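Local coordinates for protein signal recognition particle receptor FtsY (Sulfolobus acidocaldarius, PDB 5L3S) that serves as the archaeal receptor for the signal recognition particle, a P-loop GTPase of the SRP54 type with an N-terminal helical bundle, at residues 24-29 against 69-74; 99-104 against 177-182; 257-262 against 288-293. All blocks are in the same frame, centred on the assembly; numbering follows the deposited sequence.

Contact 1: residues 24-29 against 69-74; sequences NDVIEE and IVINTL
Val26 meets Val70 tip to tip, the pair whose CA atoms are nearest between 24-29 and 69-74, and both methyls of Val26 are used. Val26 CG1 sits between the backbone N and the carbonyl carbon (chi1 65°), and from there it fits against the fork of Val70, 3.8 Å from Val70 CG1. The other branch of that fork, Val70 CG2, is equally close to Val26 CG1, at 3.8 Å, so that one methyl touches both branches. Val26 CG2, anti to the backbone N, lies 4.1 Å from Val70 CG1 and reaches on to the next residue of the far helix, 4.2 Å from Ile71 CG1. This is a helix-helix seam of the SRP54-type helical bundle, the N-terminal part of the receptor: the segment axes pass 10.5 Å apart and run roughly the same way, 43° from parallel, with no hydrogen bond across. One step on, Ile27 does not aim its CB bond at the other helix, yet Ile27 CD1 arrives 4.3 Å from Val70 CG1. Val70 is thus touched by two successive residues of 24-29, and Leu23 and Leu30 of the same helix also reach it. Leu51 of helix 41-55 packs on both Ile27 and Val70, closing the apolar core from a third helix.

Contact 2: residues 99-104 against 177-182; sequences KKPFVI and SFAKSR
Pro101 lays its ring against the last turns of helix 168-181, overlapping Ala179 with one part and Lys180 with another. Pro101 CG is 3.7 Å from Ala179 CB, and Pro101 CB is 3.9 Å from the same methyl, so the alanine meets the CB-CG side of the pyrrolidine. Pro101 CD turns to the neighbouring residue and lies 3.7 Å from Lys180 CG. The lysine has its CG anti to the carbonyl carbon (chi1 -79°), which sets the first part of the chain obliquely across the proline; beyond CG it runs out extended, carrying NZ away from the contact. Lys180 CG also comes within 3.9 Å of Lys100 O, the carbonyl just ahead of the proline, whose peptide bond is cis. In the P-loop NTPase fold of this GTPase domain, the contact joins the entry of the central strand 102-107 to the C-terminal end of a helix that packs on the parallel sheet. Strand 186-191 lies alongside: Val187 touches both Pro101 and Ala179, and the backbone of Phe102 bonds to it. Lys100 sends its amine to Asp185, a salt bridge just ahead of that strand. The helix end has its own small polar arrangement. Ser181 OG donates to Phe178 O and accepts from Arg182 NH1 at 3.1 Å, with the hydroxyl in the guanidinium plane, while Phe178 CE1 lies over one face of the same guanidinium near its rim.

Contact 3: residues 257-262 against 288-293; sequences GIALSL and DWFVER
The Phe290 ring is the one flat group that crosses to 257-262, and three residues there gather round its outer end. Gly257 CA stands at the edge, close to the ring plane, 4.1 Å from Phe290 CZ. Ala259 CB and Leu260 CB both approach obliquely, from positions that are neither face-on nor edge-on. The alanine methyl is nearest to Phe290 CE1, at 3.6 Å from Ala259 CB, and is also 3.8 Å from Phe290 CD1. The leucine presents its CB and not its branched end: Leu260 CB is 3.8 Å from Phe290 CZ and 4.1 Å from Phe290 CE2. With CG anti to the backbone N (chi1 173°), the phenylalanine carries the ring from helix 287-295 across to Gly257, Ala259 and Leu260. The ring also reaches main chain, with Leu260 N 4.0 Å from Phe290 CZ. No hydrogen bond crosses; the join is apolar and buried, made by one aromatic side chain set against small groups and backbone. Arg293, nearly one turn on from the phenylalanine, gives a separate polar tie through NH2 to the carbonyl of Ala254, in the loop ahead of helix 258-266. The contact joins two helices of the GTPase domain, 258-266 and the C-terminal 287-295, near strand 270-274, whose Val270 touches Ala259. Helix 66-85 covers the same region from the bundle side, with Leu82 on Phe290 and Ile78 on Leu260, while helix 228-239 packs on Ile258 and Ser261.

How the contacts relate
Helix 66-85 ties contact 1 to contact 3: its Val70 is buried in the bundle, and the same helix runs on from contact 1 to cover contact 3. The two contacts do not touch, but their centres are about 17 Å apart and their nearest atoms about 6 Å. Contact 2 lies on the opposite side of the chain's centre, about 51 Å from contact 1 and about 34 Å from contact 3, centre to centre. Contacts 2 and 3 belong to the GTPase domain. Strand 102-107, entered at contact 2, runs on to the region of Asn110 and Gly111, which line the pocket of the bound phosphoaminophosphonic acid-guanylate ester.

Contact 1: residues 24-29 against 69-74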
# COMPACT_ATOMS: atom_id res chain seq x y z
N ASN B 24 5.72 -27.46 19.15
CA ASN B 24 6.72 -26.42 18.91
C ASN B 24 7.16 -26.21 17.46
O ASN B 24 7.11 -25.09 16.95
CB ASN B 24 7.93 -26.63 19.82
CG ASN B 24 7.62 -26.33 21.27
OD1 ASN B 24 6.69 -25.58 21.58
ND2 ASN B 24 8.39 -26.92 22.18
N ASP B 25 7.60 -27.27 16.80
CA ASP B 25 8.07 -27.17 15.42
C ASP B 25 6.99 -26.66 14.46
O ASP B 25 7.25 -25.79 13.63
CB ASP B 25 8.60 -28.51 14.92
CG ASP B 25 9.92 -28.87 15.54
OD1 ASP B 25 10.58 -27.96 16.08
OD2 ASP B 25 10.30 -30.06 15.47
N VAL B 26 5.79 -27.22 14.56
CA VAL B 26 4.74 -26.83 13.63
C VAL B 26 4.22 -25.42 13.91
O VAL B 26 3.84 -24.70 12.98
CB VAL B 26 3.59 -27.88 13.59
CG1 VAL B 26 2.88 -27.95 14.93
CG2 VAL B 26 2.62 -27.54 12.47
N ILE B 27 4.21 -25.02 15.18
CA ILE B 27 3.76 -23.67 15.53
C ILE B 27 4.69 -22.62 14.91
O ILE B 27 4.24 -21.57 14.44
CB ILE B 27 3.64 -23.48 17.07
CG1 ILE B 27 2.48 -24.30 17.63
CG2 ILE B 27 3.39 -22.03 17.42
CD1 ILE B 27 1.13 -23.84 17.17
N GLU B 28 5.99 -22.92 14.89
CA GLU B 28 6.93 -22.00 14.27
C GLU B 28 6.78 -21.91 12.76
O GLU B 28 6.84 -20.81 12.20
CB GLU B 28 8.38 -22.31 14.67
CG GLU B 28 8.68 -22.01 16.13
CD GLU B 28 8.25 -20.60 16.54
OE1 GLU B 28 8.83 -19.62 16.03
OE2 GLU B 28 7.33 -20.48 17.37
N GLU B 29 6.59 -23.04 12.08
CA GLU B 29 6.34 -22.99 10.64
C GLU B 29 5.08 -22.19 10.34
O GLU B 29 5.04 -21.39 9.40
CB GLU B 29 6.22 -24.39 10.04
CG GLU B 29 7.54 -25.13 9.91
CD GLU B 29 7.37 -26.56 9.42
OE1 GLU B 29 6.22 -27.05 9.34
OE2 GLU B 29 8.40 -27.21 9.12
N ILE B 69 -3.19 -32.29 12.45
CA ILE B 69 -4.27 -31.84 13.34
C ILE B 69 -4.09 -30.37 13.71
O ILE B 69 -5.07 -29.62 13.78
CB ILE B 69 -4.38 -32.72 14.62
CG1 ILE B 69 -5.00 -34.07 14.29
CG2 ILE B 69 -5.24 -32.04 15.67
CD1 ILE B 69 -4.01 -35.18 14.08
N VAL B 70 -2.85 -29.95 13.92
CA VAL B 70 -2.55 -28.56 14.25
C VAL B 70 -2.93 -27.64 13.10
O VAL B 70 -3.59 -26.62 13.30
CB VAL B 70 -1.05 -28.36 14.56
CG1 VAL B 70 -0.71 -26.88 14.73
CG2 VAL B 70 -0.67 -29.14 15.80
N ILE B 71 -2.50 -27.99 11.90
CA ILE B 71 -2.78 -27.18 10.72
C ILE B 71 -4.28 -27.11 10.45
O ILE B 71 -4.82 -26.04 10.17
CB ILE B 71 -2.03 -27.73 9.48
CG1 ILE B 71 -0.52 -27.52 9.65
CG2 ILE B 71 -2.50 -27.04 8.22
CD1 ILE B 71 0.33 -28.24 8.61
N ASN B 72 -4.95 -28.25 10.54
CA ASN B 72 -6.40 -28.27 10.32
C ASN B 72 -7.17 -27.52 11.39
O ASN B 72 -8.16 -26.86 11.09
CB ASN B 72 -6.92 -29.70 10.18
CG ASN B 72 -6.59 -30.29 8.84
OD1 ASN B 72 -6.21 -29.57 7.91
ND2 ASN B 72 -6.75 -31.61 8.71
N THR B 73 -6.73 -27.62 12.64
CA THR B 73 -7.35 -26.87 13.73
C THR B 73 -7.22 -25.36 13.46
O THR B 73 -8.16 -24.59 13.68
CB THR B 73 -6.73 -27.23 15.10
OG1 THR B 73 -6.83 -28.64 15.31
CG2 THR B 73 -7.46 -26.53 16.23
N LEU B 74 -6.05 -24.94 12.97
CA LEU B 74 -5.85 -23.53 12.64
C LEU B 74 -6.72 -23.06 11.47
O LEU B 74 -7.30 -21.97 11.51
CB LEU B 74 -4.37 -23.22 12.36
CG LEU B 74 -4.10 -21.75 12.03
CD1 LEU B 74 -4.52 -20.87 13.20
CD2 LEU B 74 -2.63 -21.50 11.68

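Contact 2: residues 99-104 against 177-182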
# COMPACT_ATOMS: atom_id res chain seq x y z
N LYS B 99 -34.71 3.07 1.69
CA LYS B 99 -34.05 4.35 1.46
C LYS B 99 -33.75 4.57 -0.02
O LYS B 99 -33.26 3.68 -0.71
CB LYS B 99 -32.75 4.43 2.28
CG LYS B 99 -32.96 4.13 3.76
CD LYS B 99 -34.03 5.03 4.35
CE LYS B 99 -34.66 4.42 5.59
NZ LYS B 99 -35.69 5.32 6.17
N LYS B 100 -34.10 5.75 -0.49
CA LYS B 100 -33.71 6.19 -1.82
C LYS B 100 -33.26 7.63 -1.74
O LYS B 100 -34.06 8.53 -1.47
CB LYS B 100 -34.83 6.01 -2.84
CG LYS B 100 -35.00 4.57 -3.29
CD LYS B 100 -35.45 4.45 -4.73
CE LYS B 100 -36.03 3.06 -5.00
NZ LYS B 100 -35.06 1.97 -4.66
N PRO B 101 -31.97 7.86 -1.97
CA PRO B 101 -31.03 6.80 -2.35
C PRO B 101 -30.44 6.11 -1.13
O PRO B 101 -30.54 6.64 -0.03
CB PRO B 101 -29.92 7.58 -3.05
CG PRO B 101 -29.89 8.89 -2.30
CD PRO B 101 -31.32 9.19 -1.93
N PHE B 102 -29.85 4.94 -1.34
CA PHE B 102 -29.00 4.31 -0.34
C PHE B 102 -27.63 4.96 -0.53
O PHE B 102 -27.07 4.91 -1.62
CB PHE B 102 -28.94 2.80 -0.59
CG PHE B 102 -28.22 2.02 0.48
CD1 PHE B 102 -26.83 1.95 0.50
CD2 PHE B 102 -28.95 1.32 1.43
CE1 PHE B 102 -26.18 1.22 1.48
CE2 PHE B 102 -28.31 0.59 2.41
CZ PHE B 102 -26.92 0.54 2.44
N VAL B 103 -27.10 5.57 0.52
CA VAL B 103 -25.88 6.38 0.42
C VAL B 103 -24.67 5.66 0.99
O VAL B 103 -24.67 5.25 2.15
CB VAL B 103 -26.05 7.73 1.14
CG1 VAL B 103 -24.75 8.52 1.09
CG2 VAL B 103 -27.20 8.53 0.50
N ILE B 104 -23.65 5.50 0.16
CA ILE B 104 -22.41 4.84 0.56
C ILE B 104 -21.25 5.81 0.42
O ILE B 104 -21.15 6.51 -0.59
CB ILE B 104 -22.14 3.64 -0.36
CG1 ILE B 104 -23.38 2.74 -0.45
CG2 ILE B 104 -20.89 2.86 0.12
CD1 ILE B 104 -23.19 1.52 -1.32
N SER B 177 -29.34 15.30 -2.91
CA SER B 177 -30.56 16.02 -3.27
C SER B 177 -31.02 15.64 -4.68
O SER B 177 -32.22 15.44 -4.94
CB SER B 177 -30.35 17.54 -3.19
OG SER B 177 -31.50 18.22 -3.64
N PHE B 178 -30.06 15.55 -5.59
CA PHE B 178 -30.31 15.19 -6.98
C PHE B 178 -30.84 13.76 -7.07
O PHE B 178 -31.79 13.49 -7.80
CB PHE B 178 -29.02 15.33 -7.80
CG PHE B 178 -29.18 14.98 -9.26
CD1 PHE B 178 -29.51 15.96 -10.18
CD2 PHE B 178 -29.01 13.68 -9.71
CE1 PHE B 178 -29.66 15.65 -11.52
CE2 PHE B 178 -29.17 13.37 -11.05
CZ PHE B 178 -29.49 14.36 -11.96
N ALA B 179 -30.22 12.85 -6.32
CA ALA B 179 -30.65 11.45 -6.35
C ALA B 179 -32.06 11.29 -5.81
O ALA B 179 -32.85 10.53 -6.36
CB ALA B 179 -29.66 10.56 -5.60
N LYS B 180 -32.37 12.02 -4.74
CA LYS B 180 -33.71 11.97 -4.14
C LYS B 180 -34.80 12.34 -5.13
O LYS B 180 -35.80 11.62 -5.27
CB LYS B 180 -33.83 12.89 -2.92
CG LYS B 180 -33.23 12.34 -1.65
CD LYS B 180 -33.30 13.35 -0.51
CE LYS B 180 -32.52 12.86 0.71
NZ LYS B 180 -32.51 13.86 1.81
N SER B 181 -34.63 13.46 -5.82
CA SER B 181 -35.67 13.92 -6.72
C SER B 181 -35.81 13.02 -7.96
O SER B 181 -36.84 13.02 -8.61
CB SER B 181 -35.45 15.38 -7.13
OG SER B 181 -34.22 15.55 -7.79
N ARG B 182 -34.77 12.25 -8.27
CA ARG B 182 -34.85 11.39 -9.44
C ARG B 182 -35.05 9.93 -9.06
O ARG B 182 -35.01 9.05 -9.93
CB ARG B 182 -33.60 11.51 -10.30
CG ARG B 182 -33.17 12.93 -10.60
CD ARG B 182 -34.21 13.72 -11.37
NE ARG B 182 -33.57 14.69 -12.26
CZ ARG B 182 -33.05 15.85 -11.87
NH1 ARG B 182 -33.08 16.20 -10.59
NH2 ARG B 182 -32.50 16.66 -12.76

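Contact 3: residues 257-262 against 288-293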
# COMPACT_ATOMS: atom_id res chain seq x y z
N GLY B 257 -3.52 -10.88 4.55
CA GLY B 257 -3.67 -11.34 5.93
C GLY B 257 -4.35 -10.30 6.81
O GLY B 257 -4.85 -10.64 7.88
N ILE B 258 -4.35 -9.04 6.37
CA ILE B 258 -5.14 -7.97 7.02
C ILE B 258 -6.59 -8.39 7.27
O ILE B 258 -7.19 -8.01 8.27
CB ILE B 258 -5.10 -6.62 6.23
CG1 ILE B 258 -5.85 -5.51 6.98
CG2 ILE B 258 -5.70 -6.75 4.83
CD1 ILE B 258 -5.22 -5.14 8.31
N ALA B 259 -7.16 -9.17 6.36
CA ALA B 259 -8.53 -9.69 6.52
C ALA B 259 -8.73 -10.42 7.86
O ALA B 259 -9.73 -10.22 8.55
CB ALA B 259 -8.89 -10.62 5.36
N LEU B 260 -7.76 -11.25 8.22
CA LEU B 260 -7.82 -11.98 9.48
C LEU B 260 -7.65 -11.04 10.67
O LEU B 260 -8.38 -11.15 11.66
CB LEU B 260 -6.73 -13.07 9.51
CG LEU B 260 -6.59 -13.92 10.77
CD1 LEU B 260 -7.95 -14.47 11.23
CD2 LEU B 260 -5.59 -15.06 10.52
N SER B 261 -6.69 -10.12 10.58
CA SER B 261 -6.44 -9.16 11.65
C SER B 261 -7.66 -8.28 11.94
O SER B 261 -7.98 -8.00 13.10
CB SER B 261 -5.22 -8.31 11.34
OG SER B 261 -4.04 -9.09 11.42
N LEU B 262 -8.33 -7.83 10.88
CA LEU B 262 -9.53 -7.02 10.98
C LEU B 262 -10.65 -7.74 11.74
O LEU B 262 -11.28 -7.17 12.63
CB LEU B 262 -10.04 -6.68 9.59
CG LEU B 262 -9.29 -5.59 8.84
CD1 LEU B 262 -9.81 -5.54 7.42
CD2 LEU B 262 -9.54 -4.29 9.56
N ASP B 288 -13.57 -19.22 3.14
CA ASP B 288 -12.96 -20.39 2.51
C ASP B 288 -11.91 -20.00 1.47
O ASP B 288 -10.84 -20.61 1.39
CB ASP B 288 -14.02 -21.25 1.83
CG ASP B 288 -14.91 -21.97 2.83
OD1 ASP B 288 -14.52 -22.08 4.01
OD2 ASP B 288 -15.99 -22.44 2.42
N TRP B 289 -12.23 -18.98 0.68
CA TRP B 289 -11.33 -18.48 -0.35
C TRP B 289 -10.05 -17.93 0.27
O TRP B 289 -8.94 -18.18 -0.22
CB TRP B 289 -12.05 -17.40 -1.17
CG TRP B 289 -11.28 -16.90 -2.34
CD1 TRP B 289 -11.38 -17.33 -3.63
CD2 TRP B 289 -10.31 -15.84 -2.34
NE1 TRP B 289 -10.53 -16.62 -4.44
CE2 TRP B 289 -9.86 -15.70 -3.67
CE3 TRP B 289 -9.78 -15.01 -1.36
CZ2 TRP B 289 -8.90 -14.76 -4.03
CZ3 TRP B 289 -8.82 -14.09 -1.72
CH2 TRP B 289 -8.40 -13.96 -3.05
N PHE B 290 -10.20 -17.18 1.36
CA PHE B 290 -9.08 -16.59 2.08
C PHE B 290 -8.15 -17.65 2.67
O PHE B 290 -6.92 -17.55 2.57
CB PHE B 290 -9.61 -15.69 3.21
CG PHE B 290 -8.54 -15.16 4.13
CD1 PHE B 290 -7.88 -13.98 3.84
CD2 PHE B 290 -8.20 -15.85 5.29
CE1 PHE B 290 -6.90 -13.49 4.69
CE2 PHE B 290 -7.22 -15.37 6.14
CZ PHE B 290 -6.58 -14.18 5.84
N VAL B 291 -8.74 -18.66 3.30
CA VAL B 291 -7.98 -19.73 3.92
C VAL B 291 -7.20 -20.54 2.88
O VAL B 291 -6.05 -20.94 3.12
CB VAL B 291 -8.90 -20.66 4.76
CG1 VAL B 291 -8.20 -21.94 5.14
CG2 VAL B 291 -9.39 -19.92 6.00
N GLU B 292 -7.82 -20.76 1.73
CA GLU B 292 -7.13 -21.47 0.66
C GLU B 292 -5.96 -20.66 0.11
O GLU B 292 -4.89 -21.20 -0.15
CB GLU B 292 -8.10 -21.87 -0.46
CG GLU B 292 -8.97 -23.07 -0.07
CD GLU B 292 -8.14 -24.27 0.38
OE1 GLU B 292 -7.29 -24.74 -0.41
OE2 GLU B 292 -8.32 -24.74 1.53
N ARG B 293 -6.16 -19.35 -0.04
CA ARG B 293 -5.11 -18.47 -0.56
C ARG B 293 -3.87 -18.55 0.32
O ARG B 293 -2.75 -18.80 -0.15
CB ARG B 293 -5.60 -17.04 -0.62
CG ARG B 293 -4.60 -16.05 -1.23
CD ARG B 293 -5.33 -14.78 -1.65
NE ARG B 293 -4.48 -13.81 -2.34
CZ ARG B 293 -4.22 -13.83 -3.64
NH1 ARG B 293 -4.74 -14.77 -4.42
NH2 ARG B 293 -3.44 -12.90 -4.17